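Local coordinates for concanavalin A-like lectin protein kinase family protein (Theobroma cacao, PDB 6CTH) that probably acts as a plant protein kinase, transferring phosphate from ATP to hydroxyl groups of proteins, and is held here with an oxindole inhibitor and magnesium, at residues Y128-E132 with K196-V200; H135-D141 with D159-L165; L208-R214 with L229-V233; K257-L262 with L287-L293. All coordinates share one frame; numbering follows the deposited sequence.

Contact 1. Residues Y128-E132 with K196-V200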
loop_
_atom_site.group_PDB
_atom_site.type_symbol
_atom_site.label_atom_id
_atom_site.label_comp_id
_atom_site.label_asym_id
_atom_site.label_seq_id
_atom_site.Cartn_x
_atom_site.Cartn_y
_atom_site.Cartn_z
ATOM N N TYR A 128 11.268 6.723 -4.439
ATOM C CA TYR A 128 12.001 5.912 -5.437
ATOM C C TYR A 128 11.177 5.740 -6.715
ATOM O O TYR A 128 11.648 5.945 -7.852
ATOM C CB TYR A 128 12.418 4.608 -4.829
ATOM C CG TYR A 128 13.047 3.615 -5.817
ATOM C CD1 TYR A 128 14.366 3.732 -6.168
ATOM C CD2 TYR A 128 12.327 2.548 -6.360
ATOM C CE1 TYR A 128 14.964 2.839 -7.064
ATOM C CE2 TYR A 128 12.905 1.651 -7.241
ATOM C CZ TYR A 128 14.237 1.781 -7.578
ATOM O OH TYR A 128 14.762 0.877 -8.460
ATOM N N LEU A 129 9.891 5.395 -6.552
ATOM C CA LEU A 129 9.031 5.263 -7.687
ATOM C C LEU A 129 8.881 6.540 -8.490
ATOM O O LEU A 129 8.982 6.519 -9.726
ATOM C CB LEU A 129 7.618 4.727 -7.266
ATOM C CG LEU A 129 7.527 3.306 -6.703
ATOM C CD1 LEU A 129 6.097 2.999 -6.291
ATOM C CD2 LEU A 129 8.066 2.276 -7.679
ATOM N N HIS A 130 8.632 7.644 -7.826
ATOM C CA HIS A 130 8.295 8.886 -8.526
ATOM C C HIS A 130 9.505 9.581 -9.116
ATOM O O HIS A 130 9.356 10.246 -10.151
ATOM C CB HIS A 130 7.554 9.866 -7.618
ATOM C CG HIS A 130 6.138 9.451 -7.330
ATOM N ND1 HIS A 130 5.315 10.152 -6.452
ATOM C CD2 HIS A 130 5.431 8.388 -7.768
ATOM C CE1 HIS A 130 4.141 9.542 -6.406
ATOM N NE2 HIS A 130 4.171 8.470 -7.186
ATOM N N GLU A 131 10.664 9.437 -8.481
ATOM C CA GLU A 131 11.777 10.352 -8.787
ATOM C C GLU A 131 13.118 9.699 -9.072
ATOM O O GLU A 131 13.991 10.441 -9.539
ATOM C CB GLU A 131 11.985 11.292 -7.614
ATOM C CG GLU A 131 10.787 12.172 -7.266
ATOM C CD GLU A 131 10.284 13.035 -8.427
ATOM O OE1 GLU A 131 11.109 13.373 -9.339
ATOM O OE2 GLU A 131 9.047 13.372 -8.454
ATOM N N GLU A 132 13.319 8.440 -8.722
ATOM C CA GLU A 132 14.686 7.867 -8.752
ATOM C C GLU A 132 14.992 6.943 -9.893
ATOM O O GLU A 132 16.190 6.634 -10.097
ATOM C CB GLU A 132 14.985 7.158 -7.447
ATOM C CG GLU A 132 14.970 8.078 -6.234
ATOM C CD GLU A 132 15.303 7.363 -4.957
ATOM O OE1 GLU A 132 16.162 6.476 -4.957
ATOM O OE2 GLU A 132 14.797 7.776 -3.915
ATOM N N LYS A 196 1.534 11.748 -10.016
ATOM C CA LYS A 196 2.230 11.637 -8.738
ATOM C C LYS A 196 1.294 12.062 -7.590
ATOM O O LYS A 196 1.263 11.430 -6.557
ATOM C CB LYS A 196 3.491 12.522 -8.717
ATOM C CG LYS A 196 4.577 12.034 -9.685
ATOM C CD LYS A 196 5.774 13.005 -9.732
ATOM C CE LYS A 196 6.699 12.594 -10.878
ATOM N NZ LYS A 196 7.757 13.659 -11.072
ATOM N N GLU A 197 0.523 13.100 -7.840
ATOM C CA GLU A 197 -0.403 13.667 -6.835
ATOM C C GLU A 197 -1.559 12.687 -6.479
ATOM O O GLU A 197 -2.024 12.661 -5.329
ATOM C CB GLU A 197 -0.965 15.005 -7.317
ATOM C CG GLU A 197 0.027 16.170 -7.370
ATOM C CD GLU A 197 1.018 16.029 -8.495
ATOM O OE1 GLU A 197 0.675 15.421 -9.531
ATOM O OE2 GLU A 197 2.205 16.439 -8.343
ATOM N N SER A 198 -2.040 11.910 -7.437
ATOM C CA SER A 198 -3.013 10.866 -7.112
ATOM C C SER A 198 -2.411 9.729 -6.239
ATOM O O SER A 198 -3.070 9.250 -5.340
ATOM C CB SER A 198 -3.803 10.356 -8.343
ATOM O OG SER A 198 -3.006 9.572 -9.211
ATOM N N ASP A 199 -1.148 9.393 -6.480
ATOM C CA ASP A 199 -0.442 8.437 -5.645
ATOM C C ASP A 199 -0.263 9.015 -4.232
ATOM O O ASP A 199 -0.413 8.308 -3.249
ATOM C CB ASP A 199 0.931 8.109 -6.235
ATOM C CG ASP A 199 0.914 6.888 -7.135
ATOM O OD1 ASP A 199 -0.146 6.252 -7.279
ATOM O OD2 ASP A 199 1.977 6.565 -7.698
ATOM N N VAL A 200 0.077 10.305 -4.140
ATOM C CA VAL A 200 0.268 10.964 -2.839
ATOM C C VAL A 200 -1.083 10.965 -2.060
ATOM O O VAL A 200 -1.082 10.767 -0.887
ATOM C CB VAL A 200 0.924 12.368 -2.999
ATOM C CG1 VAL A 200 0.735 13.228 -1.765
ATOM C CG2 VAL A 200 2.399 12.178 -3.305
#
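H130 and D199 meet through a hydrogen bond that is almost perfectly straight: NE2 donates to OD2 over 3.0 Å with 177° at the hydrogen. Imidazole and carboxylate lie nearly coplanar, and OD2 receives the N-H on its anti lone pair, the one turned away from OD1. With chi1 at -73°, H130 sets CG anti to its own carbonyl carbon, which carries the ring across to the start of helix 196-212. K196 runs past that ring in the opposite direction; its CG sits over one imidazole face, off toward the rim, a CH-pi contact of 3.9 Å to the centroid. Extended beyond CG, the lysine carries NZ to E131, where it forms a salt bridge with OE2 at 2.9 Å, approaching on the syn side and 28° out of the carboxylate plane. E131 folds at chi2 to meet it. These are the kinase helices usually called alphaE and alphaF, and D199 matches the aspartate near the start of alphaF that holds the HRD loop: OD2 also accepts from the backbone N of H139, while OD1 accepts from that of R140. Three N-H groups thus fix the buried carboxylate in rotation. H130 CE1 lies 3.4 Å from K196 O, and V200 CG2 comes near the ring plane at the imidazole edge.

Contact 2. Residues H135-D141 with D159-L165. With MG (magnesium ion), chain C.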
loop_
_atom_site.group_PDB
_atom_site.type_symbol
_atom_site.label_atom_id
_atom_site.label_comp_id
_atom_site.label_asym_id
_atom_site.label_seq_id
_atom_site.Cartn_x
_atom_site.Cartn_y
_atom_site.Cartn_z
ATOM N N HIS A 135 12.424 6.140 -15.549
ATOM C CA HIS A 135 11.082 6.668 -15.762
ATOM C C HIS A 135 10.335 6.705 -14.427
ATOM O O HIS A 135 10.486 5.814 -13.571
ATOM C CB HIS A 135 10.305 5.807 -16.745
ATOM C CG HIS A 135 11.013 5.620 -18.051
ATOM N ND1 HIS A 135 11.810 4.528 -18.313
ATOM C CD2 HIS A 135 11.134 6.443 -19.121
ATOM C CE1 HIS A 135 12.357 4.664 -19.510
ATOM N NE2 HIS A 135 11.974 5.824 -20.016
ATOM N N CYS A 136 9.507 7.720 -14.282
ATOM C CA CYS A 136 8.581 7.799 -13.145
ATOM C C CYS A 136 7.642 6.579 -13.262
ATOM O O CYS A 136 7.227 6.218 -14.364
ATOM C CB CYS A 136 7.798 9.089 -13.216
ATOM S SG CYS A 136 6.423 9.211 -12.033
ATOM N N VAL A 137 7.340 5.963 -12.120
ATOM C CA VAL A 137 6.368 4.881 -12.023
ATOM C C VAL A 137 5.236 5.401 -11.146
ATOM O O VAL A 137 5.458 5.831 -10.022
ATOM C CB VAL A 137 6.973 3.642 -11.402
ATOM C CG1 VAL A 137 5.930 2.568 -11.142
ATOM C CG2 VAL A 137 8.032 3.096 -12.341
ATOM N N LEU A 138 4.029 5.346 -11.679
ATOM C CA LEU A 138 2.845 5.691 -10.894
ATOM C C LEU A 138 2.259 4.372 -10.503
ATOM O O LEU A 138 2.044 3.523 -11.357
ATOM C CB LEU A 138 1.844 6.473 -11.737
ATOM C CG LEU A 138 2.358 7.785 -12.283
ATOM C CD1 LEU A 138 1.255 8.473 -13.070
ATOM C CD2 LEU A 138 2.819 8.679 -11.166
ATOM N N HIS A 139 2.092 4.162 -9.208
ATOM C CA HIS A 139 1.668 2.869 -8.670
ATOM C C HIS A 139 0.178 2.576 -8.918
ATOM O O HIS A 139 -0.198 1.461 -9.379
ATOM C CB HIS A 139 1.980 2.846 -7.171
ATOM C CG HIS A 139 1.708 1.535 -6.520
ATOM N ND1 HIS A 139 0.412 1.084 -6.229
ATOM C CD2 HIS A 139 2.550 0.537 -6.158
ATOM C CE1 HIS A 139 0.498 -0.120 -5.677
ATOM N NE2 HIS A 139 1.782 -0.484 -5.646
ATOM N N ARG A 140 -0.654 3.535 -8.540
ATOM C CA ARG A 140 -2.087 3.493 -8.792
ATOM C C ARG A 140 -2.917 2.600 -7.883
ATOM O O ARG A 140 -4.131 2.547 -8.022
ATOM C CB ARG A 140 -2.361 3.207 -10.266
ATOM C CG ARG A 140 -1.866 4.319 -11.170
ATOM C CD ARG A 140 -2.131 4.027 -12.629
ATOM N NE ARG A 140 -3.548 4.102 -12.946
ATOM C CZ ARG A 140 -4.197 3.207 -13.680
ATOM N NH1 ARG A 140 -3.558 2.161 -14.175
ATOM N NH2 ARG A 140 -5.488 3.359 -13.918
ATOM N N ASP A 141 -2.277 1.925 -6.939
ATOM C CA ASP A 141 -3.039 1.114 -5.986
ATOM C C ASP A 141 -2.403 1.019 -4.624
ATOM O O ASP A 141 -2.315 -0.059 -4.009
ATOM C CB ASP A 141 -3.334 -0.243 -6.571
ATOM C CG ASP A 141 -4.552 -0.930 -5.923
ATOM O OD1 ASP A 141 -5.357 -0.261 -5.252
ATOM O OD2 ASP A 141 -4.690 -2.143 -6.169
ATOM N N ASP A 159 2.379 -5.021 -5.438
ATOM C CA ASP A 159 1.269 -4.978 -6.404
ATOM C C ASP A 159 1.397 -3.887 -7.442
ATOM O O ASP A 159 0.827 -2.787 -7.286
ATOM C CB ASP A 159 -0.107 -4.772 -5.680
ATOM C CG ASP A 159 -1.302 -4.803 -6.641
ATOM O OD1 ASP A 159 -1.194 -5.366 -7.743
ATOM O OD2 ASP A 159 -2.330 -4.194 -6.248
ATOM N N PHE A 160 2.046 -4.226 -8.539
ATOM C CA PHE A 160 2.245 -3.334 -9.678
ATOM C C PHE A 160 1.319 -3.633 -10.855
ATOM O O PHE A 160 1.579 -3.217 -11.976
ATOM C CB PHE A 160 3.726 -3.350 -10.074
ATOM C CG PHE A 160 4.583 -2.945 -8.918
ATOM C CD1 PHE A 160 4.789 -1.647 -8.637
ATOM C CD2 PHE A 160 5.160 -3.938 -8.109
ATOM C CE1 PHE A 160 5.534 -1.243 -7.525
ATOM C CE2 PHE A 160 5.942 -3.549 -7.014
ATOM C CZ PHE A 160 6.056 -2.224 -6.696
ATOM N N GLY A 161 0.180 -4.258 -10.596
ATOM C CA GLY A 161 -0.703 -4.640 -11.702
ATOM C C GLY A 161 -1.384 -3.495 -12.420
ATOM O O GLY A 161 -1.689 -3.631 -13.598
ATOM N N LEU A 162 -1.574 -2.373 -11.724
ATOM C CA LEU A 162 -2.087 -1.124 -12.286
ATOM C C LEU A 162 -0.992 -0.067 -12.524
ATOM O O LEU A 162 -1.285 1.047 -12.989
ATOM C CB LEU A 162 -3.174 -0.540 -11.375
ATOM C CG LEU A 162 -4.487 -1.295 -11.321
ATOM C CD1 LEU A 162 -5.427 -0.595 -10.373
ATOM C CD2 LEU A 162 -5.055 -1.371 -12.728
ATOM N N ALA A 163 0.265 -0.390 -12.193
ATOM C CA ALA A 163 1.333 0.596 -12.251
ATOM C C ALA A 163 1.692 0.941 -13.688
ATOM O O ALA A 163 1.581 0.090 -14.582
ATOM C CB ALA A 163 2.565 0.069 -11.514
ATOM N N ARG A 164 2.113 2.176 -13.909
ATOM C CA ARG A 164 2.474 2.601 -15.242
ATOM C C ARG A 164 3.735 3.443 -15.296
ATOM O O ARG A 164 4.010 4.219 -14.394
ATOM C CB ARG A 164 1.330 3.415 -15.853
ATOM C CG ARG A 164 0.015 2.670 -15.963
ATOM C CD ARG A 164 0.073 1.621 -17.055
ATOM N NE ARG A 164 -1.206 0.948 -17.224
ATOM C CZ ARG A 164 -1.563 -0.151 -16.573
ATOM N NH1 ARG A 164 -0.739 -0.710 -15.707
ATOM N NH2 ARG A 164 -2.749 -0.692 -16.792
ATOM N N LEU A 165 4.506 3.261 -16.360
ATOM C CA LEU A 165 5.672 4.104 -16.609
ATOM C C LEU A 165 5.288 5.394 -17.283
ATOM O O LEU A 165 4.437 5.388 -18.163
ATOM C CB LEU A 165 6.643 3.367 -17.544
ATOM C CG LEU A 165 7.381 2.215 -16.915
ATOM C CD1 LEU A 165 8.121 1.443 -17.999
ATOM C CD2 LEU A 165 8.395 2.682 -15.878
HETATM MG MG MG C . -4.212 -3.799 -7.175
HETATM O O HOH W 1 -0.733 -1.316 -9.026
HETATM O O HOH W 2 -3.864 -5.491 -8.546
HETATM O O HOH W 3 -4.913 -4.926 -5.650
HETATM O O HOH W 4 -6.075 -3.624 -8.092
HETATM O O HOH W 5 -3.237 -2.756 -8.724
#
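D141 and D159 put their OD2 atoms only 3.1 Å apart, and a magnesium ion sits against both, at 2.0 Å from D141 OD2 and 2.1 Å from D159 OD2. Four waters complete six-fold coordination, and one of them is also hydrogen-bonded to D159 OD1. The two carboxylate planes are turned 70° from each other, each presenting a single oxygen to the metal; D141 OD1 bonds instead to T180. These aspartates belong to the HRD and DFG motifs, H139-D141 and D159-G161. The two motifs also meet through their rings: the edge of H139 is directed toward the F160 face, offset, with planes at 64°; as in other kinases, this His-Phe pair would form part of the regulatory spine. H139 ND1 accepts from D141 N, tying ring to loop, while NE2 bonds to G158 O. A water bridges H139 O, D159 O and L162 N. Further along, L138 and R164 form an antiparallel hydrogen-bonded pair, L138 N to R164 O and R164 N to L138 O, each 2.9 Å, and V137 packs against L165. R140, bent at chi3 (70°), brings NH1 to a lone pair of L162 O at 2.8 Å. The same NH1 stands over the guanidinium face of R164. The shared magnesium probably offsets the repulsion between the two close aspartate oxygens and links the HRD and DFG loops beside the inhibitor, which touches D159.

Contact 3. Residues L208-R214 with L229-V233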
loop_
_atom_site.group_PDB
_atom_site.type_symbol
_atom_site.label_atom_id
_atom_site.label_comp_id
_atom_site.label_asym_id
_atom_site.label_seq_id
_atom_site.Cartn_x
_atom_site.Cartn_y
_atom_site.Cartn_z
ATOM N N LEU A 208 -3.253 7.956 7.436
ATOM C CA LEU A 208 -4.341 8.150 8.419
ATOM C C LEU A 208 -4.902 6.846 8.947
ATOM O O LEU A 208 -5.291 6.773 10.119
ATOM C CB LEU A 208 -5.418 9.032 7.822
ATOM C CG LEU A 208 -4.947 10.454 7.504
ATOM C CD1 LEU A 208 -6.023 11.300 6.895
ATOM C CD2 LEU A 208 -4.347 11.180 8.710
ATOM N N GLU A 209 -4.966 5.818 8.091
ATOM C CA GLU A 209 -5.358 4.469 8.519
ATOM C C GLU A 209 -4.377 3.947 9.541
ATOM O O GLU A 209 -4.757 3.306 10.504
ATOM C CB GLU A 209 -5.448 3.474 7.361
ATOM C CG GLU A 209 -6.525 3.794 6.349
ATOM C CD GLU A 209 -6.621 2.858 5.199
ATOM O OE1 GLU A 209 -5.527 2.441 4.696
ATOM O OE2 GLU A 209 -7.777 2.504 4.775
ATOM N N ILE A 210 -3.067 4.149 9.291
ATOM C CA ILE A 210 -2.056 3.684 10.214
ATOM C C ILE A 210 -2.111 4.401 11.597
ATOM O O ILE A 210 -2.013 3.766 12.649
ATOM C CB ILE A 210 -0.674 3.823 9.535
ATOM C CG1 ILE A 210 -0.550 2.830 8.396
ATOM C CG2 ILE A 210 0.483 3.637 10.497
ATOM C CD1 ILE A 210 0.708 3.025 7.545
ATOM N N ALA A 211 -2.288 5.707 11.591
ATOM C CA ALA A 211 -2.447 6.494 12.826
ATOM C C ALA A 211 -3.666 6.039 13.658
ATOM O O ALA A 211 -3.595 5.976 14.890
ATOM C CB ALA A 211 -2.621 7.957 12.475
ATOM N N SER A 212 -4.743 5.735 12.957
ATOM C CA SER A 212 -6.074 5.591 13.588
ATOM C C SER A 212 -6.501 4.139 13.809
ATOM O O SER A 212 -7.428 3.859 14.610
ATOM C CB SER A 212 -7.106 6.339 12.724
ATOM O OG SER A 212 -7.404 5.623 11.520
ATOM N N GLY A 213 -5.873 3.200 13.099
ATOM C CA GLY A 213 -6.324 1.825 13.063
ATOM C C GLY A 213 -7.702 1.628 12.473
ATOM O O GLY A 213 -8.362 0.643 12.797
ATOM N N ARG A 214 -8.153 2.550 11.621
ATOM C CA ARG A 214 -9.486 2.530 11.029
ATOM C C ARG A 214 -9.351 2.506 9.518
ATOM O O ARG A 214 -8.532 3.264 8.964
ATOM C CB ARG A 214 -10.265 3.785 11.398
ATOM C CG ARG A 214 -10.606 3.841 12.877
ATOM C CD ARG A 214 -11.266 5.155 13.236
ATOM N NE ARG A 214 -11.410 5.330 14.687
ATOM C CZ ARG A 214 -12.387 4.813 15.445
ATOM N NH1 ARG A 214 -13.334 4.036 14.921
ATOM N NH2 ARG A 214 -12.393 5.070 16.764
ATOM N N LEU A 229 -13.141 7.833 6.710
ATOM C CA LEU A 229 -12.040 8.278 7.542
ATOM C C LEU A 229 -11.573 9.700 7.361
ATOM O O LEU A 229 -11.388 10.399 8.353
ATOM C CB LEU A 229 -10.814 7.344 7.312
ATOM C CG LEU A 229 -9.600 7.579 8.215
ATOM C CD1 LEU A 229 -9.929 7.380 9.664
ATOM C CD2 LEU A 229 -8.523 6.581 7.804
ATOM N N VAL A 230 -11.294 10.128 6.126
ATOM C CA VAL A 230 -10.629 11.385 5.910
ATOM C C VAL A 230 -11.470 12.582 6.436
ATOM O O VAL A 230 -10.919 13.446 7.106
ATOM C CB VAL A 230 -10.201 11.561 4.426
ATOM C CG1 VAL A 230 -9.749 12.959 4.093
ATOM C CG2 VAL A 230 -9.079 10.555 4.078
ATOM N N PRO A 231 -12.769 12.621 6.135
ATOM C CA PRO A 231 -13.569 13.766 6.678
ATOM C C PRO A 231 -13.589 13.810 8.193
ATOM O O PRO A 231 -13.531 14.902 8.754
ATOM C CB PRO A 231 -14.976 13.519 6.154
ATOM C CG PRO A 231 -14.827 12.635 4.989
ATOM C CD PRO A 231 -13.557 11.834 5.186
ATOM N N TRP A 232 -13.642 12.660 8.853
ATOM C CA TRP A 232 -13.614 12.630 10.313
ATOM C C TRP A 232 -12.283 13.087 10.860
ATOM O O TRP A 232 -12.234 13.818 11.819
ATOM C CB TRP A 232 -13.946 11.223 10.820
ATOM C CG TRP A 232 -13.822 11.035 12.275
ATOM C CD1 TRP A 232 -14.761 11.345 13.230
ATOM C CD2 TRP A 232 -12.721 10.444 12.975
ATOM N NE1 TRP A 232 -14.299 10.982 14.485
ATOM C CE2 TRP A 232 -13.057 10.425 14.353
ATOM C CE3 TRP A 232 -11.496 9.918 12.579
ATOM C CZ2 TRP A 232 -12.199 9.902 15.332
ATOM C CZ3 TRP A 232 -10.630 9.401 13.562
ATOM C CH2 TRP A 232 -10.996 9.404 14.923
ATOM N N VAL A 233 -11.163 12.676 10.224
ATOM C CA VAL A 233 -9.854 13.182 10.646
ATOM C C VAL A 233 -9.768 14.691 10.435
ATOM O O VAL A 233 -9.295 15.434 11.327
ATOM C CB VAL A 233 -8.661 12.423 9.975
ATOM C CG1 VAL A 233 -7.333 13.018 10.416
ATOM C CG2 VAL A 233 -8.690 10.957 10.357
#
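L229 supplies the main bump here, filling a hollow at the end of helix 196-212 where the helices usually named alphaF and alphaG pack in the kinase C-lobe. The short axes are 11.1 Å apart and cross at 66°, so side chains span the gap. L229 swings CG anti to its backbone N (chi1 -174°) and lodges CD2 3.7 Å from E209 CG, while L229 CD1 faces S212 OG at 3.6 Å and R214 CB. At the floor of the hollow S212 OG donates to L208 O and accepts from R214 N, the latter bond an ST turn, where G213 leaves the helix with positive phi. Beside it, L208 is the answering bump: CD2 meets V233 CG1 at 3.9 Å, and CD1 reaches V230. R214 lies across W232 at about a right angle, a long and at most weak cation-pi contact, its NH1 bonded to P219 O. L229 CD2 also presses on R214 O at 3.5 Å, a buried carbonyl oxygen with no polar partner in the model.

Contact 4. Residues K257-L262 with L287-L293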
loop_
_atom_site.group_PDB
_atom_site.type_symbol
_atom_site.label_atom_id
_atom_site.label_comp_id
_atom_site.label_asym_id
_atom_site.label_seq_id
_atom_site.Cartn_x
_atom_site.Cartn_y
_atom_site.Cartn_z
ATOM N N LYS A 257 3.903 14.487 19.316
ATOM C CA LYS A 257 4.517 15.313 18.292
ATOM C C LYS A 257 4.524 14.574 16.915
ATOM O O LYS A 257 4.237 15.170 15.879
ATOM C CB LYS A 257 5.928 15.609 18.751
ATOM C CG LYS A 257 6.711 16.556 17.895
ATOM C CD LYS A 257 8.177 16.569 18.350
ATOM C CE LYS A 257 9.062 17.263 17.334
ATOM N NZ LYS A 257 8.552 18.645 17.060
ATOM N N GLN A 258 4.849 13.286 16.944
ATOM C CA GLN A 258 4.863 12.439 15.733
ATOM C C GLN A 258 3.450 12.154 15.288
ATOM O O GLN A 258 3.176 12.094 14.101
ATOM C CB GLN A 258 5.636 11.131 15.963
ATOM C CG GLN A 258 7.147 11.307 16.073
ATOM C CD GLN A 258 7.904 10.015 16.329
ATOM O OE1 GLN A 258 7.334 8.974 16.633
ATOM N NE2 GLN A 258 9.208 10.086 16.210
ATOM N N LEU A 259 2.513 12.026 16.230
ATOM C CA LEU A 259 1.129 11.779 15.850
ATOM C C LEU A 259 0.568 12.978 15.129
ATOM O O LEU A 259 -0.093 12.831 14.113
ATOM C CB LEU A 259 0.231 11.459 17.060
ATOM C CG LEU A 259 -1.265 11.386 16.765
ATOM C CD1 LEU A 259 -1.644 10.297 15.763
ATOM C CD2 LEU A 259 -1.994 11.171 18.083
ATOM N N GLU A 260 0.815 14.173 15.675
ATOM C CA GLU A 260 0.381 15.385 15.040
ATOM C C GLU A 260 0.937 15.478 13.640
ATOM O O GLU A 260 0.241 15.850 12.696
ATOM C CB GLU A 260 0.866 16.618 15.847
ATOM C CG GLU A 260 0.434 17.946 15.269
ATOM C CD GLU A 260 0.846 19.115 16.169
ATOM O OE1 GLU A 260 2.054 19.265 16.412
ATOM O OE2 GLU A 260 -0.063 19.797 16.652
ATOM N N CYS A 261 2.217 15.168 13.531
ATOM C CA CYS A 261 2.906 15.296 12.266
ATOM C C CYS A 261 2.313 14.343 11.248
ATOM O O CYS A 261 2.053 14.737 10.119
ATOM C CB CYS A 261 4.371 15.015 12.454
ATOM S SG CYS A 261 5.302 15.376 10.958
ATOM N N LEU A 262 2.096 13.109 11.672
ATOM C CA LEU A 262 1.493 12.081 10.811
ATOM C C LEU A 262 0.120 12.480 10.351
ATOM O O LEU A 262 -0.187 12.358 9.178
ATOM C CB LEU A 262 1.474 10.709 11.491
ATOM C CG LEU A 262 0.976 9.530 10.635
ATOM C CD1 LEU A 262 1.761 9.392 9.346
ATOM C CD2 LEU A 262 1.074 8.219 11.398
ATOM N N LEU A 287 7.934 14.725 7.890
ATOM C CA LEU A 287 7.969 13.583 8.799
ATOM C C LEU A 287 9.244 13.500 9.649
ATOM O O LEU A 287 9.186 13.001 10.800
ATOM C CB LEU A 287 7.802 12.238 8.019
ATOM C CG LEU A 287 6.378 12.057 7.477
ATOM C CD1 LEU A 287 6.349 10.865 6.552
ATOM C CD2 LEU A 287 5.263 11.973 8.536
ATOM N N ASN A 288 10.367 13.961 9.088
ATOM C CA ASN A 288 11.654 13.996 9.802
ATOM C C ASN A 288 11.927 15.328 10.472
ATOM O O ASN A 288 13.063 15.574 10.902
ATOM C CB ASN A 288 12.794 13.639 8.846
ATOM C CG ASN A 288 12.728 12.205 8.404
ATOM O OD1 ASN A 288 12.200 11.886 7.336
ATOM N ND2 ASN A 288 13.174 11.315 9.263
ATOM N N PHE A 289 10.933 16.210 10.516
ATOM C CA PHE A 289 11.028 17.487 11.213
ATOM C C PHE A 289 12.184 18.333 10.680
ATOM O O PHE A 289 12.815 19.081 11.441
ATOM C CB PHE A 289 11.150 17.249 12.721
ATOM C CG PHE A 289 9.999 16.478 13.301
ATOM C CD1 PHE A 289 8.759 17.092 13.470
ATOM C CD2 PHE A 289 10.154 15.143 13.673
ATOM C CE1 PHE A 289 7.680 16.379 13.996
ATOM C CE2 PHE A 289 9.092 14.424 14.190
ATOM C CZ PHE A 289 7.856 15.040 14.347
ATOM N N GLU A 290 12.435 18.225 9.377
ATOM C CA GLU A 290 13.416 19.032 8.671
ATOM C C GLU A 290 12.749 20.189 7.919
ATOM O O GLU A 290 13.447 21.030 7.317
ATOM C CB GLU A 290 14.233 18.145 7.705
ATOM C CG GLU A 290 15.038 17.054 8.399
ATOM C CD GLU A 290 15.859 16.157 7.446
ATOM O OE1 GLU A 290 16.377 16.627 6.403
ATOM O OE2 GLU A 290 16.040 14.966 7.752
ATOM N N ALA A 291 11.424 20.258 7.943
ATOM C CA ALA A 291 10.677 21.339 7.293
ATOM C C ALA A 291 9.379 21.541 8.014
ATOM O O ALA A 291 8.926 20.614 8.691
ATOM C CB ALA A 291 10.430 21.041 5.814
ATOM N N PRO A 292 8.736 22.720 7.862
ATOM C CA PRO A 292 7.556 22.970 8.705
ATOM C C PRO A 292 6.300 22.171 8.398
ATOM O O PRO A 292 6.078 21.797 7.252
ATOM C CB PRO A 292 7.244 24.454 8.441
ATOM C CG PRO A 292 8.542 25.022 8.030
ATOM C CD PRO A 292 9.145 23.950 7.162
ATOM N N LEU A 293 5.446 22.022 9.416
ATOM C CA LEU A 293 4.132 21.429 9.262
ATOM C C LEU A 293 3.364 22.230 8.222
ATOM O O LEU A 293 3.561 23.435 8.105
ATOM C CB LEU A 293 3.361 21.403 10.588
ATOM C CG LEU A 293 3.948 20.484 11.674
ATOM C CD1 LEU A 293 3.294 20.831 12.984
ATOM C CD2 LEU A 293 3.763 19.008 11.374
#
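The F289 ring has K257 across one face, with CE 3.7 Å above the plane and displaced toward the rim; NZ continues over the same side in an off-centre cation-pi contact, 4.3 Å from the centroid. At the ring's edge lie K257 O, in the plane, and Q258 CG, near it. From the other side of the plane C261 SG approaches obliquely, 4.6 Å from the centroid, a sulfur-aromatic contact, while C261 CB touches CE1. The Q258 amide is turned nearly coplanar with the ring, and its OE1 bonds to W112 NE1. K257 runs extended from its backbone and bends only at chi4 (55°), which keeps NZ level with CE above the ring, off its centre. F289 is the C-prime residue of a Schellman motif closing helix 280-287: it has positive phi, with F289 N bonding V286 O and E290 N bonding Q285 O. C261 meets several apolar groups: SG lies 3.9 Å from L287 CA and 4.0 Å from L293 CD2; L293 CD1 also comes up to E260. In this way the tail after helix 280-287 wraps one side of helix 256-269, the pair usually named alphaI and alphaH of the kinase C-lobe. L262 packs on L287 and reaches A207 and A211 of helix 196-212, while Y116 of helix 112-132 touches Q258 and C261 and bonds to L287 O.

Overall arrangement
Contacts 1 and 2 form one unit, centres about 9 Å apart: helix 112-132 runs into strand 136-138, and L129 O bonds to V137 N. Along the chain contact 2 falls within the span that contact 1 brackets; contacts 3 and 4 then follow in series. Helix 196-212 is the common core, its start used by contact 1 and its end by contact 3, about 22 Å away between centres. A211 next packs on L259 and L262, joining contact 3 to contact 4. The four contacts thus run through the C-lobe from the magnesium site to its far helices, contact 4 lying about 27 Å from contact 2 between centres.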